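PDB 1YD7: 2-keto acid:ferredoxin oxidoreductase subunit alpha from Pyrococcus furiosus, which probably catalyses, as the alpha subunit of a heterotetramer, the CoA-dependent oxidation of 2-oxoglutarate to succinyl-CoA and CO2 with ferredoxin as electron acceptor. Local coordinates for residues A33-C38 and P199-I204; A78-A83 and A90-S95; S151-S156 and F171-K176. All coordinates share one frame; numbering follows the deposited sequence.

Contact 1: residues A33-C38 and P199-I204; sequences AILAGC and PNPDEI
The pyrrolidine ring of Pro201 and the peptide carbonyl of Pro199 meet the two branches of one side chain, Leu35. At the ring, Leu35 CD2 comes to the puckered CG corner of Pro201, 4.2 Å away, the two side chains crossing obliquely. At the carbonyl, both methyls gather round the oxygen end, with Leu35 CD1 4.2 Å from Pro199 O. A third contact lies nearer the helix backbone, where Ile204 CD1 stands 4.0 Å from Leu35 CB. Leu35 CB already points at the loop, and CG, anti to the carbonyl carbon (chi1 -78°), carries both branches on to it. Phe164 of helix 160-177 touches both Leu35 and Pro199, and Phe13 touches Pro201.

Polar bonds within the loop and one from Tyr197 brace it. Asn200 ND2 donates to Glu203 OE2 over 3.1 Å; the acceptor lies near the amide plane, whereas the donor stands 57° out of the carboxylate plane. Tyr197 OH holds the other oxygen, Glu203 OE1, so the carboxylate is gripped at both ends. No hydrogen bond crosses to 33-38, and the interface depends on apolar fit. This is the loop after strand 193-198, with a short 3-10 turn at 201-203, laid against the last turn of helix 25-36, closed by a Schellman motif with Gly37 at positive phi.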
ATOM      1  N   ALA A  33      -5.620  -1.453  -0.245  1.00 27.05           N
ATOM      2  CA  ALA A  33      -5.104  -0.281  -0.938  1.00 26.78           C
ATOM      3  C   ALA A  33      -6.094   0.164  -2.006  1.00 29.07           C
ATOM      4  O   ALA A  33      -6.512   1.306  -2.021  1.00 30.80           O
ATOM      5  CB  ALA A  33      -3.742  -0.574  -1.518  1.00 26.25           C
ATOM      6  N   ILE A  34      -6.548  -0.782  -2.822  1.00 30.64           N
ATOM      7  CA  ILE A  34      -7.528  -0.521  -3.860  1.00 26.63           C
ATOM      8  C   ILE A  34      -8.885  -0.096  -3.340  1.00 30.03           C
ATOM      9  O   ILE A  34      -9.510   0.826  -3.889  1.00 31.82           O
ATOM     10  CB  ILE A  34      -7.640  -1.738  -4.788  1.00 29.45           C
ATOM     11  CG1 ILE A  34      -6.358  -1.814  -5.625  1.00 32.47           C
ATOM     12  CG2 ILE A  34      -8.857  -1.646  -5.649  1.00 29.00           C
ATOM     13  CD1 ILE A  34      -6.279  -2.945  -6.554  1.00 35.35           C
ATOM     14  N   LEU A  35      -9.374  -0.757  -2.301  1.00 30.15           N
ATOM     15  CA  LEU A  35     -10.642  -0.346  -1.702  1.00 31.28           C
ATOM     16  C   LEU A  35     -10.519   1.053  -1.096  1.00 29.42           C
ATOM     17  O   LEU A  35     -11.499   1.788  -1.054  1.00 27.59           O
ATOM     18  CB  LEU A  35     -11.141  -1.356  -0.637  1.00 31.26           C
ATOM     19  CG  LEU A  35     -11.799  -2.638  -1.190  1.00 31.75           C
ATOM     20  CD1 LEU A  35     -11.711  -3.762  -0.157  1.00 32.23           C
ATOM     21  CD2 LEU A  35     -13.260  -2.398  -1.608  1.00 33.40           C
ATOM     22  N   ALA A  36      -9.327   1.395  -0.609  1.00 30.36           N
ATOM     23  CA  ALA A  36      -9.079   2.713  -0.021  1.00 30.78           C
ATOM     24  C   ALA A  36      -8.951   3.842  -1.065  1.00 30.82           C
ATOM     25  O   ALA A  36      -8.953   5.008  -0.694  1.00 30.62           O
ATOM     26  CB  ALA A  36      -7.834   2.684   0.840  1.00 30.15           C
ATOM     27  N   GLY A  37      -8.809   3.487  -2.339  1.00 31.49           N
ATOM     28  CA  GLY A  37      -8.821   4.448  -3.456  1.00 30.17           C
ATOM     29  C   GLY A  37      -7.464   4.661  -4.086  1.00 30.14           C
ATOM     30  O   GLY A  37      -7.303   5.559  -4.885  1.00 34.10           O
ATOM     31  N   CYS A  38      -6.475   3.847  -3.725  1.00 29.72           N
ATOM     32  CA  CYS A  38      -5.180   3.893  -4.390  1.00 29.97           C
ATOM     33  C   CYS A  38      -5.343   3.553  -5.878  1.00 32.57           C
ATOM     34  O   CYS A  38      -5.917   2.511  -6.233  1.00 31.81           O
ATOM     35  CB  CYS A  38      -4.212   2.907  -3.765  1.00 28.18           C
ATOM     36  SG  CYS A  38      -2.563   2.931  -4.448  1.00 26.48           S
ATOM     37  N   PRO A 199     -14.773  -6.026   3.312  1.00 33.56           N
ATOM     38  CA  PRO A 199     -16.010  -5.257   3.334  1.00 35.07           C
ATOM     39  C   PRO A 199     -16.414  -4.682   1.980  1.00 34.98           C
ATOM     40  O   PRO A 199     -15.594  -4.559   1.089  1.00 38.25           O
ATOM     41  CB  PRO A 199     -15.704  -4.122   4.327  1.00 37.69           C
ATOM     42  CG  PRO A 199     -14.425  -4.520   5.028  1.00 37.70           C
ATOM     43  CD  PRO A 199     -13.685  -5.322   4.021  1.00 35.76           C
ATOM     44  N   ASN A 200     -17.692  -4.375   1.828  1.00 36.97           N
ATOM     45  CA  ASN A 200     -18.152  -3.530   0.736  1.00 41.69           C
ATOM     46  C   ASN A 200     -17.599  -2.114   0.914  1.00 42.20           C
ATOM     47  O   ASN A 200     -17.392  -1.670   2.042  1.00 39.99           O
ATOM     48  CB  ASN A 200     -19.682  -3.465   0.702  1.00 40.71           C
ATOM     49  CG  ASN A 200     -20.300  -4.763   0.269  1.00 42.77           C
ATOM     50  OD1 ASN A 200     -20.093  -5.203  -0.860  1.00 43.65           O
ATOM     51  ND2 ASN A 200     -21.062  -5.395   1.164  1.00 42.32           N
ATOM     52  N   PRO A 201     -17.369  -1.401  -0.196  1.00 45.40           N
ATOM     53  CA  PRO A 201     -16.941  -0.006  -0.147  1.00 46.08           C
ATOM     54  C   PRO A 201     -17.739   0.815   0.863  1.00 47.89           C
ATOM     55  O   PRO A 201     -17.157   1.475   1.728  1.00 46.79           O
ATOM     56  CB  PRO A 201     -17.212   0.483  -1.576  1.00 47.22           C
ATOM     57  CG  PRO A 201     -17.013  -0.710  -2.414  1.00 46.58           C
ATOM     58  CD  PRO A 201     -17.503  -1.883  -1.586  1.00 46.92           C
ATOM     59  N   ASP A 202     -19.063   0.735   0.771  1.00 51.23           N
ATOM     60  CA  ASP A 202     -19.955   1.511   1.638  1.00 55.17           C
ATOM     61  C   ASP A 202     -19.816   1.175   3.130  1.00 55.10           C
ATOM     62  O   ASP A 202     -20.297   1.932   3.970  1.00 57.61           O
ATOM     63  CB  ASP A 202     -21.427   1.370   1.195  1.00 58.82           C
ATOM     64  CG  ASP A 202     -21.867  -0.088   1.035  1.00 62.67           C
ATOM     65  OD1 ASP A 202     -22.501  -0.617   1.971  1.00 61.41           O
ATOM     66  OD2 ASP A 202     -21.571  -0.702  -0.029  1.00 66.15           O
ATOM     67  N   GLU A 203     -19.154   0.063   3.455  1.00 50.37           N
ATOM     68  CA  GLU A 203     -18.851  -0.287   4.843  1.00 48.34           C
ATOM     69  C   GLU A 203     -17.545   0.293   5.364  1.00 45.04           C
ATOM     70  O   GLU A 203     -17.253   0.150   6.549  1.00 40.07           O
ATOM     71  CB  GLU A 203     -18.786  -1.812   4.998  1.00 49.32           C
ATOM     72  CG  GLU A 203     -20.118  -2.475   4.759  1.00 51.87           C
ATOM     73  CD  GLU A 203     -20.011  -3.973   4.630  1.00 52.61           C
ATOM     74  OE1 GLU A 203     -18.973  -4.532   4.994  1.00 54.51           O
ATOM     75  OE2 GLU A 203     -20.970  -4.590   4.141  1.00 56.95           O
ATOM     76  N   ILE A 204     -16.743   0.908   4.491  1.00 44.85           N
ATOM     77  CA  ILE A 204     -15.415   1.414   4.881  1.00 43.42           C
ATOM     78  C   ILE A 204     -15.352   2.949   4.926  1.00 42.92           C
ATOM     79  O   ILE A 204     -15.678   3.630   3.943  1.00 39.75           O
ATOM     80  CB  ILE A 204     -14.299   0.904   3.919  1.00 43.08           C
ATOM     81  CG1 ILE A 204     -14.474  -0.589   3.645  1.00 43.52           C
ATOM     82  CG2 ILE A 204     -12.916   1.165   4.514  1.00 41.61           C
ATOM     83  CD1 ILE A 204     -13.529  -1.168   2.618  1.00 41.08           C
TER

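Contact 2: residues A78-A83 and A90-S95; sequences AAAIGA and AMTATS
Thr92, which faces Ala80 across this contact, has its hydroxyl committed elsewhere: OG1 is hydrogen-bonded to the backbone carbonyl oxygen of Ala42 in the adjacent strand 40-43. With OG1 anti to the backbone N (chi1 177°), the carbon part of Thr92 lies nearer Ala80 than the hydroxyl does, Thr92 CB being 4.4 Å from Ala80 CB. Ser76 and Ile77, one turn earlier on the same helix, also touch Thr92.

Ala80 is the residue on which the strand converges. Its methyl sits 4.1 Å from the methyl of Ala90, and its CB is also 4.0 Å from the carbonyl oxygen of Met91. The closest approach of all joins backbone to side chain: Ala80 O lies 3.4 Å from Ala90 CB. One turn on, Ala83 CB reaches the same Ala90 methyl at 4.4 Å.

Helix 73-85 and strand 90-95 are successive elements of the parallel sheet fold, the second half of a beta-alpha-beta crossover that starts at strand 66-69 and passes strand 40-43, which lies between the two strands in the sheet. The short segments run antiparallel at 174°, with axes only 7.5 Å apart. Methyl-sized side chains at Ala80, Ala83 and Ala90 are consistent with so close an approach. Strand alternation sorts the residues: Ala90 and Thr92 turn their CB atoms to the helix, whereas that of Met91 (a selenomethionine) points away from it, so that its backbone oxygen is what Ala80 meets. Backbone bonds from Met91 to Phe40 and Ala42, and from Ala90 and Thr92 to strand 116-121, fix the strand within the sheet, while Val116 touches Ala80 from that neighbouring strand.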
ATOM      1  N   ALA A  78      10.062   8.654  -5.748  1.00 33.04           N
ATOM      2  CA  ALA A  78       9.940   9.954  -6.408  1.00 32.45           C
ATOM      3  C   ALA A  78       8.713   9.976  -7.312  1.00 29.30           C
ATOM      4  O   ALA A  78       7.946  10.941  -7.306  1.00 27.84           O
ATOM      5  CB  ALA A  78      11.224  10.306  -7.182  1.00 33.65           C
ATOM      6  N   ALA A  79       8.468   8.856  -7.990  1.00 30.48           N
ATOM      7  CA  ALA A  79       7.308   8.714  -8.863  1.00 26.24           C
ATOM      8  C   ALA A  79       6.001   8.740  -8.118  1.00 27.52           C
ATOM      9  O   ALA A  79       5.025   9.340  -8.600  1.00 24.16           O
ATOM     10  CB  ALA A  79       7.418   7.435  -9.666  1.00 26.28           C
ATOM     11  N   ALA A  80       5.945   8.051  -6.969  1.00 27.53           N
ATOM     12  CA  ALA A  80       4.740   8.083  -6.131  1.00 26.95           C
ATOM     13  C   ALA A  80       4.492   9.497  -5.554  1.00 25.82           C
ATOM     14  O   ALA A  80       3.352   9.942  -5.459  1.00 25.55           O
ATOM     15  CB  ALA A  80       4.851   7.049  -5.006  1.00 31.02           C
ATOM     16  N   ILE A  81       5.562  10.200  -5.194  1.00 28.75           N
ATOM     17  CA  ILE A  81       5.481  11.624  -4.750  1.00 29.28           C
ATOM     18  C   ILE A  81       4.878  12.550  -5.825  1.00 28.01           C
ATOM     19  O   ILE A  81       3.942  13.312  -5.534  1.00 26.43           O
ATOM     20  CB  ILE A  81       6.883  12.159  -4.253  1.00 32.01           C
ATOM     21  CG1 ILE A  81       7.306  11.443  -2.964  1.00 35.50           C
ATOM     22  CG2 ILE A  81       6.865  13.700  -3.988  1.00 31.83           C
ATOM     23  CD1 ILE A  81       8.793  11.651  -2.598  1.00 35.09           C
ATOM     24  N   GLY A  82       5.364  12.446  -7.069  1.00 29.01           N
ATOM     25  CA  GLY A  82       4.843  13.263  -8.182  1.00 26.37           C
ATOM     26  C   GLY A  82       3.388  12.966  -8.513  1.00 26.29           C
ATOM     27  O   GLY A  82       2.581  13.873  -8.701  1.00 26.44           O
ATOM     28  N   ALA A  83       3.044  11.683  -8.552  1.00 24.34           N
ATOM     29  CA  ALA A  83       1.658  11.279  -8.718  1.00 22.51           C
ATOM     30  C   ALA A  83       0.775  11.854  -7.643  1.00 20.86           C
ATOM     31  O   ALA A  83      -0.329  12.294  -7.937  1.00 21.51           O
ATOM     32  CB  ALA A  83       1.549   9.728  -8.716  1.00 25.00           C
ATOM     33  N   ALA A  90      -1.385   7.393  -3.794  1.00 25.81           N
ATOM     34  CA  ALA A  90      -0.199   6.724  -4.321  1.00 26.19           C
ATOM     35  C   ALA A  90       0.473   5.892  -3.261  1.00 30.16           C
ATOM     36  O   ALA A  90       0.388   6.216  -2.059  1.00 30.09           O
ATOM     37  CB  ALA A  90       0.807   7.748  -4.849  1.00 26.87           C
HETATM   38  N   MSE A  91       1.120   4.819  -3.716  1.00 32.96           N
HETATM   39  CA  MSE A  91       1.926   3.964  -2.868  1.00 39.91           C
HETATM   40  C   MSE A  91       3.128   3.405  -3.618  1.00 35.78           C
HETATM   41  O   MSE A  91       3.165   3.396  -4.843  1.00 32.44           O
HETATM   42  CB  MSE A  91       1.077   2.862  -2.200  1.00 42.46           C
HETATM   43  CG  MSE A  91       0.944   1.542  -2.912  1.00 50.91           C
HETATM   44 SE   MSE A  91       0.170  -0.000  -1.816  1.00 60.37          SE
HETATM   45  CE  MSE A  91       0.535   0.385  -0.074  1.00 55.42           C
ATOM     46  N   THR A  92       4.140   3.011  -2.861  1.00 34.78           N
ATOM     47  CA  THR A  92       5.264   2.269  -3.381  1.00 35.65           C
ATOM     48  C   THR A  92       5.606   1.191  -2.356  1.00 34.31           C
ATOM     49  O   THR A  92       5.142   1.257  -1.218  1.00 33.97           O
ATOM     50  CB  THR A  92       6.488   3.194  -3.685  1.00 37.86           C
ATOM     51  OG1 THR A  92       7.608   2.401  -4.124  1.00 42.08           O
ATOM     52  CG2 THR A  92       6.901   4.031  -2.456  1.00 40.32           C
ATOM     53  N   ALA A  93       6.388   0.199  -2.778  1.00 36.90           N
ATOM     54  CA  ALA A  93       6.789  -0.930  -1.934  1.00 43.07           C
ATOM     55  C   ALA A  93       8.261  -1.241  -2.093  1.00 44.74           C
ATOM     56  O   ALA A  93       8.750  -1.344  -3.200  1.00 42.40           O
ATOM     57  CB  ALA A  93       5.969  -2.170  -2.247  1.00 44.16           C
ATOM     58  N   THR A  94       8.960  -1.394  -0.972  1.00 50.81           N
ATOM     59  CA  THR A  94      10.388  -1.706  -0.993  1.00 52.51           C
ATOM     60  C   THR A  94      10.713  -2.794   0.026  1.00 53.70           C
ATOM     61  O   THR A  94       9.862  -3.176   0.832  1.00 49.32           O
ATOM     62  CB  THR A  94      11.265  -0.443  -0.772  1.00 52.94           C
ATOM     63  OG1 THR A  94      12.645  -0.820  -0.825  1.00 52.99           O
ATOM     64  CG2 THR A  94      10.954   0.254   0.566  1.00 51.12           C
ATOM     65  N   SER A  95      11.940  -3.310  -0.048  1.00 58.46           N
ATOM     66  CA  SER A  95      12.362  -4.434   0.795  1.00 63.38           C
ATOM     67  C   SER A  95      13.810  -4.282   1.275  1.00 65.83           C
ATOM     68  O   SER A  95      14.655  -3.752   0.555  1.00 65.14           O
ATOM     69  CB  SER A  95      12.187  -5.760   0.039  1.00 63.09           C
ATOM     70  OG  SER A  95      12.049  -6.843   0.944  1.00 64.05           O
TER

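Contact 3: residues S151-S156 and F171-K176; sequences SLIVLS and FNLSEK
Similar first torsions carry three branched side chains, whose CB atoms already point across the contact, to one meeting point. In Leu173, CG lies anti to its own carbonyl carbon (chi1 -63°), which brings CD1 to the strand methyls. In Ile153, CG1 takes the corresponding place, which sets the other branch, CG2, anti to the backbone N and presents it to the helix. Leu155 repeats the first torsion of Leu173 (chi1 -64°) but differs at the second, chi2 83°, by which CD1 is swung to the same point.

The outcome is a compact group of three methyls. Leu173 CD1 is 3.8 Å from Ile153 CG2 and 3.9 Å from Leu155 CD1, while those two strand methyls, Ile153 CG2 and Leu155 CD1, are themselves 4.3 Å apart. One helix methyl is therefore seated against a pair of methyls two residues apart on the same face of the strand; the intervening Val154 points away. The backbones stay well separated, with 8.3 Å between Ile153 CA and Leu173 CA.

These are the first strand and the helix of a beta-alpha-beta unit, 153-155, 160-177 and 180-185, whose two strands lie side by side and parallel. Val181 of the second strand touches Ile153 and Leu155, continuing the apolar layer under the helix. Elsewhere on the helix, Asn172 bonds to Glu205 and Ile207, and Glu175 forms a salt bridge with Arg209. With no hydrogen bond between the segments, their direct contact is apolar and non-directional; backbone bonds to Ile182 and Leu184 place the strand in the sheet.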
ATOM      1  N   SER A 151      10.421  10.534  13.158  1.00 53.66           N
ATOM      2  CA  SER A 151       9.063  10.917  13.563  1.00 52.52           C
ATOM      3  C   SER A 151       8.115  10.721  12.385  1.00 47.28           C
ATOM      4  O   SER A 151       7.435  11.645  11.932  1.00 48.45           O
ATOM      5  CB  SER A 151       9.020  12.357  14.114  1.00 52.92           C
ATOM      6  OG  SER A 151       9.626  12.415  15.401  1.00 55.35           O
ATOM      7  N   LEU A 152       8.098   9.491  11.901  1.00 42.39           N
ATOM      8  CA  LEU A 152       7.135   9.033  10.920  1.00 38.89           C
ATOM      9  C   LEU A 152       6.038   8.237  11.605  1.00 34.87           C
ATOM     10  O   LEU A 152       6.255   7.608  12.651  1.00 32.98           O
ATOM     11  CB  LEU A 152       7.826   8.165   9.870  1.00 41.21           C
ATOM     12  CG  LEU A 152       8.899   8.891   9.053  1.00 42.97           C
ATOM     13  CD1 LEU A 152       9.857   7.924   8.420  1.00 44.66           C
ATOM     14  CD2 LEU A 152       8.241   9.779   7.989  1.00 46.52           C
ATOM     15  N   ILE A 153       4.852   8.300  11.013  1.00 31.73           N
ATOM     16  CA  ILE A 153       3.762   7.431  11.380  1.00 34.01           C
ATOM     17  C   ILE A 153       4.064   6.053  10.747  1.00 36.83           C
ATOM     18  O   ILE A 153       4.369   5.963   9.557  1.00 33.29           O
ATOM     19  CB  ILE A 153       2.413   7.962  10.886  1.00 32.40           C
ATOM     20  CG1 ILE A 153       2.126   9.366  11.455  1.00 31.43           C
ATOM     21  CG2 ILE A 153       1.322   6.988  11.242  1.00 32.87           C
ATOM     22  CD1 ILE A 153       0.943  10.105  10.779  1.00 30.43           C
ATOM     23  N   VAL A 154       4.009   5.004  11.568  1.00 37.74           N
ATOM     24  CA  VAL A 154       4.358   3.645  11.157  1.00 37.84           C
ATOM     25  C   VAL A 154       3.345   2.661  11.710  1.00 38.44           C
ATOM     26  O   VAL A 154       3.065   2.688  12.892  1.00 42.05           O
ATOM     27  CB  VAL A 154       5.750   3.250  11.663  1.00 38.14           C
ATOM     28  CG1 VAL A 154       6.136   1.834  11.150  1.00 40.47           C
ATOM     29  CG2 VAL A 154       6.782   4.258  11.217  1.00 35.30           C
ATOM     30  N   LEU A 155       2.784   1.812  10.852  1.00 39.14           N
ATOM     31  CA  LEU A 155       1.911   0.715  11.265  1.00 34.86           C
ATOM     32  C   LEU A 155       2.602  -0.600  10.891  1.00 36.66           C
ATOM     33  O   LEU A 155       3.137  -0.752   9.773  1.00 30.61           O
ATOM     34  CB  LEU A 155       0.554   0.781  10.566  1.00 37.42           C
ATOM     35  CG  LEU A 155      -0.375   1.979  10.826  1.00 39.88           C
ATOM     36  CD1 LEU A 155       0.015   3.127   9.960  1.00 40.20           C
ATOM     37  CD2 LEU A 155      -1.832   1.627  10.554  1.00 40.06           C
ATOM     38  N   SER A 156       2.563  -1.551  11.824  1.00 36.14           N
ATOM     39  CA  SER A 156       3.256  -2.847  11.711  1.00 38.61           C
ATOM     40  C   SER A 156       2.282  -3.998  11.949  1.00 36.94           C
ATOM     41  O   SER A 156       2.110  -4.397  13.098  1.00 32.31           O
ATOM     42  CB  SER A 156       4.351  -2.938  12.762  1.00 39.60           C
ATOM     43  OG  SER A 156       5.525  -2.300  12.323  1.00 44.53           O
ATOM     44  N   PHE A 171      -3.706   4.684   4.565  1.00 25.27           N
ATOM     45  CA  PHE A 171      -4.187   5.637   3.576  1.00 31.02           C
ATOM     46  C   PHE A 171      -4.960   6.751   4.291  1.00 29.87           C
ATOM     47  O   PHE A 171      -4.707   7.935   4.028  1.00 29.13           O
ATOM     48  CB  PHE A 171      -5.031   4.973   2.478  1.00 28.82           C
ATOM     49  CG  PHE A 171      -4.212   4.298   1.431  1.00 29.17           C
ATOM     50  CD1 PHE A 171      -3.998   2.918   1.466  1.00 28.88           C
ATOM     51  CD2 PHE A 171      -3.623   5.036   0.433  1.00 29.85           C
ATOM     52  CE1 PHE A 171      -3.193   2.300   0.542  1.00 29.96           C
ATOM     53  CE2 PHE A 171      -2.837   4.421  -0.522  1.00 32.95           C
ATOM     54  CZ  PHE A 171      -2.619   3.035  -0.471  1.00 30.71           C
ATOM     55  N   ASN A 172      -5.853   6.383   5.211  1.00 27.47           N
ATOM     56  CA  ASN A 172      -6.610   7.388   5.965  1.00 29.51           C
ATOM     57  C   ASN A 172      -5.723   8.345   6.719  1.00 29.59           C
ATOM     58  O   ASN A 172      -5.995   9.529   6.690  1.00 30.06           O
ATOM     59  CB  ASN A 172      -7.644   6.784   6.907  1.00 30.42           C
ATOM     60  CG  ASN A 172      -8.790   6.229   6.174  1.00 32.55           C
ATOM     61  OD1 ASN A 172      -8.933   6.523   5.001  1.00 32.39           O
ATOM     62  ND2 ASN A 172      -9.617   5.397   6.835  1.00 31.03           N
ATOM     63  N   LEU A 173      -4.637   7.859   7.320  1.00 29.75           N
ATOM     64  CA  LEU A 173      -3.708   8.746   8.051  1.00 29.53           C
ATOM     65  C   LEU A 173      -2.908   9.647   7.119  1.00 28.85           C
ATOM     66  O   LEU A 173      -2.608  10.772   7.496  1.00 25.14           O
ATOM     67  CB  LEU A 173      -2.717   7.963   8.960  1.00 26.95           C
ATOM     68  CG  LEU A 173      -3.367   7.160  10.114  1.00 32.13           C
ATOM     69  CD1 LEU A 173      -2.372   6.143  10.718  1.00 32.92           C
ATOM     70  CD2 LEU A 173      -3.959   8.070  11.206  1.00 32.42           C
ATOM     71  N   SER A 174      -2.475   9.136   5.961  1.00 25.89           N
ATOM     72  CA  SER A 174      -1.633   9.944   5.069  1.00 28.94           C
ATOM     73  C   SER A 174      -2.502  11.078   4.486  1.00 25.01           C
ATOM     74  O   SER A 174      -2.055  12.179   4.375  1.00 28.25           O
ATOM     75  CB  SER A 174      -0.948   9.128   3.954  1.00 24.82           C
ATOM     76  OG  SER A 174      -1.879   8.639   3.025  1.00 26.99           O
ATOM     77  N   GLU A 175      -3.743  10.788   4.166  1.00 26.64           N
ATOM     78  CA  GLU A 175      -4.678  11.823   3.743  1.00 29.61           C
ATOM     79  C   GLU A 175      -5.045  12.825   4.858  1.00 32.10           C
ATOM     80  O   GLU A 175      -4.936  14.037   4.640  1.00 34.98           O
ATOM     81  CB  GLU A 175      -5.931  11.203   3.168  1.00 27.75           C
ATOM     82  CG  GLU A 175      -5.688  10.291   1.971  1.00 30.52           C
ATOM     83  CD  GLU A 175      -5.332  11.038   0.704  1.00 31.91           C
ATOM     84  OE1 GLU A 175      -5.951  12.071   0.480  1.00 35.31           O
ATOM     85  OE2 GLU A 175      -4.433  10.607  -0.054  1.00 31.12           O
ATOM     86  N   LYS A 176      -5.463  12.330   6.028  1.00 34.85           N
ATOM     87  CA  LYS A 176      -5.741  13.163   7.220  1.00 33.87           C
ATOM     88  C   LYS A 176      -4.596  14.099   7.596  1.00 33.90           C
ATOM     89  O   LYS A 176      -4.824  15.281   7.860  1.00 33.12           O
ATOM     90  CB  LYS A 176      -6.116  12.324   8.473  1.00 36.25           C
ATOM     91  CG  LYS A 176      -6.999  13.125   9.498  1.00 40.19           C
ATOM     92  CD  LYS A 176      -6.879  12.653  10.988  1.00 43.80           C
ATOM     93  CE  LYS A 176      -8.096  11.836  11.548  1.00 46.12           C
ATOM     94  NZ  LYS A 176      -7.860  11.306  12.932  1.00 42.73           N
TER

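All three contacts lie in one alpha/beta domain of the thiamine diphosphate-binding family; the model holds no cofactor to place them against. Phe171 joins them: its ring atom CE1 is 3.5 Å from Ala33 CA of contact 1, and its CZ lies 4.1 Å from Met91 CB of contact 2, while its own helix supplies contact 3. Contacts 1 and 2 also meet directly, Ala33 CB lying 4.0 Å from the selenium, SE, of Met91. Centre to centre, contacts 2 and 3 are about 14 Å apart, 1 and 3 about 17 Å, and 1 and 2 about 20 Å. Contacts 2 and 3 both reach the parallel sheet and follow in series within the loop closed by contact 1.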